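Local coordinates for RagB/SusD domain protein (Flavobacterium johnsoniae, PDB 5J90) that binds chitin as a SusD homolog, probably as a surface lipoprotein that captures the polysaccharide for a chitin-utilization system, at residues Q279-A284 / A374-D379; E272-G277 / K424-F429. All coordinates share one frame; numbering follows the deposited sequence.

Contact 1. Residues Q279-A284 / A374-D379; sequences QDPRIA and AGYIAD
Tyr376 of the short helix 373-378 points its ring at the type I beta turn Asp280-Ile283, which joins helix 269-277 to helix 283-286 in this SusD-family fold. Its first torsion sets CG anti to the backbone N (chi1 180°) and sends the ring straight across to the turn. CB and CG lead out from the helix; CD2 then passes Pro281, whose CD lies 4.4 Å from it in a loose apolar contact. Farther along, Tyr376 CE2 comes 3.5 Å from Asp280 OD2 and also touches Asp280 CB, while CE1 has Arg282 NH2 nearby. Tyr376 CZ lies 3.3 Å from Asp280 OD2. At the tip, Tyr376 OH donates to Asp280 OD2 at 2.7 Å, short but weak in geometry, with carboxylate and ring planes 62° apart. The same hydroxyl is hydrogen-bonded to Gln423 NE2, its stronger partner, and Gln423 OE1 accepts from Arg282 NH2. Phe365 of helix 353-368 meets the tyrosine ring as well.

The carboxylate that receives the hydroxyl is held firmly from within its own turn. Arg282, its chain bent at chi3 (-71°), curls back and grips Asp280 side-on, NE to OD1 and NH2 to OD2, both through syn lone pairs. This salt bridge fixes the rotation of the carboxylate, and the buried charges of acid and base probably offset each other. Arg282 NH1 reaches Ser364 OG, giving the guanidinium a further tie to helix 353-368. The guanidinium stands nearly perpendicular to the tyrosine ring, with NH2 3.3 Å from Tyr376 OH. Asp280 also caps the turn: its OD1, besides the nearly straight 3.0 Å bond from Arg282 NE, accepts the backbone N of Arg282 at 2.9 Å on its anti side.

Contact 2. Residues E272-G277 / K424-F429; sequences ESIMKG and KWIAGF
Ile426, Ile274 and Trp425 have the most surface buried where the last turns of helix 413-428 meet helix 269-277, with Met275 close behind. This is a helix-helix contact of the alpha-helical SusD fold: the segment axes come within 11.6 Å and run almost at right angles (-98°), so the meeting is confined to a small patch of side chains. Ile274 sits in the middle of it and uses both branches. Its CG1 lies anti to the carbonyl carbon (chi1 -67°), and this arm carries CD1 to the six-membered ring of the indole, 3.6 Å from Trp425 CZ3 and 3.8 Å from Trp425 CH2. The other branch, CG2, lies 4.0 Å from Ile426 CD1 and equally near Trp425 CZ3, filling the angle between the two side chains of the opposite helix.

Ile426 likewise divides its branches. While CD1 turns to Ile274, CG2 takes the methyl end of Met275, with Met275 CE 3.9 Å from Ile426 CG2. The methionine chain bends at its last torsion (chi3 73°) and runs alongside the isoleucine, the two chains heading opposite ways. Met275 also touches Ile283 and Tyr286 of helix 283-286, which continues the apolar cluster beyond the two helices.

The indole has its polar edge satisfied away from the interface: Trp425 NE1 donates to Ser61 O, while Tyr63 meets the ring. That hydrogen bond helps fix the indole's orientation and leaves its benzene part to meet Ile274. No hydrogen bond crosses between the two segments. Methyl groups, a thioether end and aromatic carbon make up the buried interface, so its hold is hydrophobic and dispersive and depends on fit of shape.

From the N terminus the chain enters helix 269-277, whose residues 272-277 form the first half of contact 2, and passes almost at once through the turn at 279-284, the first half of contact 1. It returns at helix 373-378 to close contact 1, and later at the end of helix 413-428 to close contact 2, so the smaller loop is nested in the larger. The centres lie 10 Å apart and the contacts touch: Asp280 N probably bonds to Met275 O at 2.9 Å, and Ile426 CG2 packs 3.4 Å from Arg282 CZ. Together they tie helix 269-277 and the turn that follows it to helices 413-428 and 373-378 respectively.

Contact 1. Residues Q279-A284 / A374-D379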
loop_
_atom_site.group_PDB
_atom_site.type_symbol
_atom_site.label_atom_id
_atom_site.label_comp_id
_atom_site.label_asym_id
_atom_site.label_seq_id
_atom_site.Cartn_x
_atom_site.Cartn_y
_atom_site.Cartn_z
ATOM N N GLN A 279 -7.038 -7.622 -35.254
ATOM C CA GLN A 279 -7.115 -7.048 -36.605
ATOM C C GLN A 279 -7.758 -5.667 -36.547
ATOM O O GLN A 279 -8.676 -5.341 -37.299
ATOM C CB GLN A 279 -7.886 -7.969 -37.555
ATOM C CG GLN A 279 -7.196 -9.299 -37.798
ATOM C CD GLN A 279 -7.958 -10.178 -38.769
ATOM O OE1 GLN A 279 -8.679 -9.685 -39.638
ATOM N NE2 GLN A 279 -7.808 -11.489 -38.621
ATOM N N ASP A 280 -7.257 -4.861 -35.619
ATOM C CA ASP A 280 -7.858 -3.586 -35.282
ATOM C C ASP A 280 -7.556 -2.558 -36.370
ATOM O O ASP A 280 -6.392 -2.277 -36.641
ATOM C CB ASP A 280 -7.265 -3.146 -33.939
ATOM C CG ASP A 280 -8.040 -2.029 -33.290
ATOM O OD1 ASP A 280 -8.387 -1.054 -33.977
ATOM O OD2 ASP A 280 -8.307 -2.130 -32.064
ATOM N N PRO A 281 -8.601 -1.979 -36.987
ATOM C CA PRO A 281 -8.361 -1.032 -38.085
ATOM C C PRO A 281 -7.698 0.270 -37.636
ATOM O O PRO A 281 -7.220 1.025 -38.482
ATOM C CB PRO A 281 -9.767 -0.756 -38.632
ATOM C CG PRO A 281 -10.681 -1.045 -37.493
ATOM C CD PRO A 281 -10.039 -2.184 -36.741
ATOM N N ARG A 282 -7.655 0.533 -36.331
ATOM C CA ARG A 282 -6.965 1.725 -35.839
ATOM C C ARG A 282 -5.452 1.618 -36.003
ATOM O O ARG A 282 -4.744 2.618 -35.904
ATOM C CB ARG A 282 -7.335 1.998 -34.373
ATOM C CG ARG A 282 -8.773 2.467 -34.210
ATOM C CD ARG A 282 -9.209 2.487 -32.738
ATOM N NE ARG A 282 -9.366 1.135 -32.208
ATOM C CZ ARG A 282 -9.917 0.856 -31.028
ATOM N NH1 ARG A 282 -10.363 1.842 -30.256
ATOM N NH2 ARG A 282 -10.026 -0.401 -30.632
ATOM N N ILE A 283 -4.963 0.413 -36.286
ATOM C CA ILE A 283 -3.529 0.181 -36.384
ATOM C C ILE A 283 -2.896 1.039 -37.481
ATOM O O ILE A 283 -1.747 1.454 -37.359
ATOM C CB ILE A 283 -3.224 -1.316 -36.620
ATOM C CG1 ILE A 283 -1.803 -1.672 -36.190
ATOM C CG2 ILE A 283 -3.472 -1.702 -38.077
ATOM C CD1 ILE A 283 -1.545 -3.168 -36.195
ATOM N N ALA A 284 -3.666 1.326 -38.529
ATOM C CA ALA A 284 -3.129 1.994 -39.712
ATOM C C ALA A 284 -2.786 3.459 -39.462
ATOM O O ALA A 284 -1.843 3.982 -40.049
ATOM C CB ALA A 284 -4.095 1.862 -40.878
ATOM N N ALA A 374 -19.154 -2.239 -35.417
ATOM C CA ALA A 374 -20.151 -3.227 -35.021
ATOM C C ALA A 374 -19.601 -4.655 -35.041
ATOM O O ALA A 374 -19.813 -5.423 -34.100
ATOM C CB ALA A 374 -21.397 -3.117 -35.895
ATOM N N GLY A 375 -18.893 -5.005 -36.110
ATOM C CA GLY A 375 -18.317 -6.331 -36.245
ATOM C C GLY A 375 -17.199 -6.582 -35.251
ATOM O O GLY A 375 -17.060 -7.682 -34.711
ATOM N N TYR A 376 -16.389 -5.552 -35.028
ATOM C CA TYR A 376 -15.287 -5.609 -34.070
ATOM C C TYR A 376 -15.822 -5.835 -32.654
ATOM O O TYR A 376 -15.328 -6.695 -31.923
ATOM C CB TYR A 376 -14.506 -4.299 -34.158
ATOM C CG TYR A 376 -13.316 -4.156 -33.234
ATOM C CD1 TYR A 376 -13.462 -3.599 -31.964
ATOM C CD2 TYR A 376 -12.044 -4.532 -33.642
ATOM C CE1 TYR A 376 -12.370 -3.439 -31.120
ATOM C CE2 TYR A 376 -10.940 -4.381 -32.797
ATOM C CZ TYR A 376 -11.118 -3.832 -31.538
ATOM O OH TYR A 376 -10.037 -3.672 -30.704
ATOM N N ILE A 377 -16.854 -5.075 -32.310
ATOM C CA ILE A 377 -17.505 -5.146 -31.010
ATOM C C ILE A 377 -18.163 -6.506 -30.760
ATOM O O ILE A 377 -18.190 -6.994 -29.630
ATOM C CB ILE A 377 -18.537 -4.012 -30.885
ATOM C CG1 ILE A 377 -17.818 -2.672 -30.681
ATOM C CG2 ILE A 377 -19.525 -4.283 -29.765
ATOM C CD1 ILE A 377 -18.713 -1.470 -30.865
ATOM N N ALA A 378 -18.667 -7.134 -31.822
ATOM C CA ALA A 378 -19.364 -8.409 -31.670
ATOM C C ALA A 378 -18.449 -9.636 -31.732
ATOM O O ALA A 378 -18.895 -10.756 -31.480
ATOM C CB ALA A 378 -20.478 -8.527 -32.712
ATOM N N ASP A 379 -17.172 -9.435 -32.049
ATOM C CA ASP A 379 -16.262 -10.559 -32.253
ATOM C C ASP A 379 -15.849 -11.228 -30.943
ATOM O O ASP A 379 -15.228 -10.599 -30.083
ATOM C CB ASP A 379 -15.028 -10.119 -33.040
ATOM C CG ASP A 379 -14.145 -11.287 -33.425
ATOM O OD1 ASP A 379 -13.550 -11.908 -32.521
ATOM O OD2 ASP A 379 -14.046 -11.590 -34.636
#

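Contact 2. Residues E272-G277 / K424-F429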
loop_
_atom_site.group_PDB
_atom_site.type_symbol
_atom_site.label_atom_id
_atom_site.label_comp_id
_atom_site.label_asym_id
_atom_site.label_seq_id
_atom_site.Cartn_x
_atom_site.Cartn_y
_atom_site.Cartn_z
ATOM N N GLU A 272 1.752 -4.595 -31.148
ATOM C CA GLU A 272 1.646 -5.556 -32.246
ATOM C C GLU A 272 0.771 -6.737 -31.831
ATOM O O GLU A 272 -0.163 -7.103 -32.530
ATOM C CB GLU A 272 3.019 -6.057 -32.703
ATOM C CG GLU A 272 2.887 -6.981 -33.909
ATOM C CD GLU A 272 4.177 -7.675 -34.326
ATOM O OE1 GLU A 272 5.275 -7.100 -34.182
ATOM O OE2 GLU A 272 4.076 -8.815 -34.835
ATOM N N SER A 273 1.056 -7.320 -30.672
ATOM C CA SER A 273 0.305 -8.478 -30.202
ATOM C C SER A 273 -1.192 -8.198 -30.093
ATOM O O SER A 273 -2.031 -8.961 -30.594
ATOM C CB SER A 273 0.851 -8.941 -28.845
ATOM O OG SER A 273 0.062 -10.000 -28.332
ATOM N N ILE A 274 -1.533 -7.100 -29.434
ATOM C CA ILE A 274 -2.929 -6.788 -29.171
ATOM C C ILE A 274 -3.668 -6.300 -30.417
ATOM O O ILE A 274 -4.746 -6.798 -30.736
ATOM C CB ILE A 274 -3.047 -5.797 -27.995
ATOM C CG1 ILE A 274 -2.580 -6.494 -26.711
ATOM C CG2 ILE A 274 -4.475 -5.289 -27.856
ATOM C CD1 ILE A 274 -2.507 -5.587 -25.480
ATOM N N MET A 275 -3.098 -5.333 -31.126
ATOM C CA MET A 275 -3.806 -4.768 -32.273
ATOM C C MET A 275 -3.846 -5.713 -33.487
ATOM O O MET A 275 -4.866 -5.784 -34.176
ATOM C CB MET A 275 -3.292 -3.361 -32.617
ATOM C CG MET A 275 -3.541 -2.361 -31.470
ATOM S SD MET A 275 -3.362 -0.619 -31.910
ATOM C CE MET A 275 -4.844 -0.382 -32.890
ATOM N N LYS A 276 -2.766 -6.454 -33.728
ATOM C CA LYS A 276 -2.797 -7.477 -34.781
ATOM C C LYS A 276 -3.760 -8.602 -34.419
ATOM O O LYS A 276 -4.488 -9.103 -35.276
ATOM C CB LYS A 276 -1.414 -8.072 -35.021
ATOM C CG LYS A 276 -0.526 -7.295 -35.961
ATOM C CD LYS A 276 0.647 -8.181 -36.356
ATOM C CE LYS A 276 1.417 -7.644 -37.542
ATOM N NZ LYS A 276 2.701 -8.388 -37.696
ATOM N N GLY A 277 -3.759 -9.015 -33.154
ATOM C CA GLY A 277 -4.638 -10.088 -32.716
ATOM C C GLY A 277 -6.089 -9.771 -33.018
ATOM O O GLY A 277 -6.849 -10.623 -33.492
ATOM N N LYS A 424 -9.776 0.669 -23.447
ATOM C CA LYS A 424 -9.365 1.984 -22.977
ATOM C C LYS A 424 -7.909 2.255 -23.375
ATOM O O LYS A 424 -7.564 3.338 -23.878
ATOM C CB LYS A 424 -9.523 1.996 -21.456
ATOM C CG LYS A 424 -9.442 3.339 -20.795
ATOM C CD LYS A 424 -9.706 3.132 -19.297
ATOM C CE LYS A 424 -9.654 4.421 -18.533
ATOM N NZ LYS A 424 -9.525 4.110 -17.078
ATOM N N TRP A 425 -7.065 1.253 -23.166
ATOM C CA TRP A 425 -5.652 1.319 -23.512
ATOM C C TRP A 425 -5.472 1.562 -25.020
ATOM O O TRP A 425 -4.702 2.435 -25.422
ATOM C CB TRP A 425 -4.997 0.023 -23.042
ATOM C CG TRP A 425 -3.514 -0.179 -23.265
ATOM C CD1 TRP A 425 -2.497 0.161 -22.414
ATOM C CD2 TRP A 425 -2.899 -0.887 -24.354
ATOM N NE1 TRP A 425 -1.291 -0.252 -22.922
ATOM C CE2 TRP A 425 -1.506 -0.892 -24.119
ATOM C CE3 TRP A 425 -3.390 -1.496 -25.516
ATOM C CZ2 TRP A 425 -0.600 -1.497 -24.989
ATOM C CZ3 TRP A 425 -2.483 -2.087 -26.389
ATOM C CH2 TRP A 425 -1.107 -2.083 -26.121
ATOM N N ILE A 426 -6.199 0.824 -25.855
ATOM C CA ILE A 426 -6.084 1.056 -27.298
ATOM C C ILE A 426 -6.520 2.482 -27.654
ATOM O O ILE A 426 -5.838 3.173 -28.415
ATOM C CB ILE A 426 -6.886 0.032 -28.142
ATOM C CG1 ILE A 426 -6.367 -1.386 -27.910
ATOM C CG2 ILE A 426 -6.795 0.384 -29.639
ATOM C CD1 ILE A 426 -7.276 -2.485 -28.487
ATOM N N ALA A 427 -7.652 2.921 -27.109
ATOM C CA ALA A 427 -8.205 4.230 -27.438
ATOM C C ALA A 427 -7.301 5.399 -27.042
ATOM O O ALA A 427 -7.321 6.446 -27.694
ATOM C CB ALA A 427 -9.597 4.391 -26.814
ATOM N N GLY A 428 -6.519 5.231 -25.971
ATOM C CA GLY A 428 -5.740 6.335 -25.430
ATOM C C GLY A 428 -4.386 6.555 -26.080
ATOM O O GLY A 428 -3.712 7.521 -25.744
ATOM N N PHE A 429 -3.990 5.679 -27.004
ATOM C CA PHE A 429 -2.721 5.832 -27.704
ATOM C C PHE A 429 -2.693 7.202 -28.381
ATOM O O PHE A 429 -3.708 7.625 -28.944
ATOM C CB PHE A 429 -2.571 4.713 -28.742
ATOM C CG PHE A 429 -1.277 4.768 -29.504
ATOM C CD1 PHE A 429 -1.216 5.396 -30.746
ATOM C CD2 PHE A 429 -0.124 4.201 -28.984
ATOM C CE1 PHE A 429 -0.024 5.459 -31.449
ATOM C CE2 PHE A 429 1.073 4.263 -29.686
ATOM C CZ PHE A 429 1.117 4.895 -30.922
#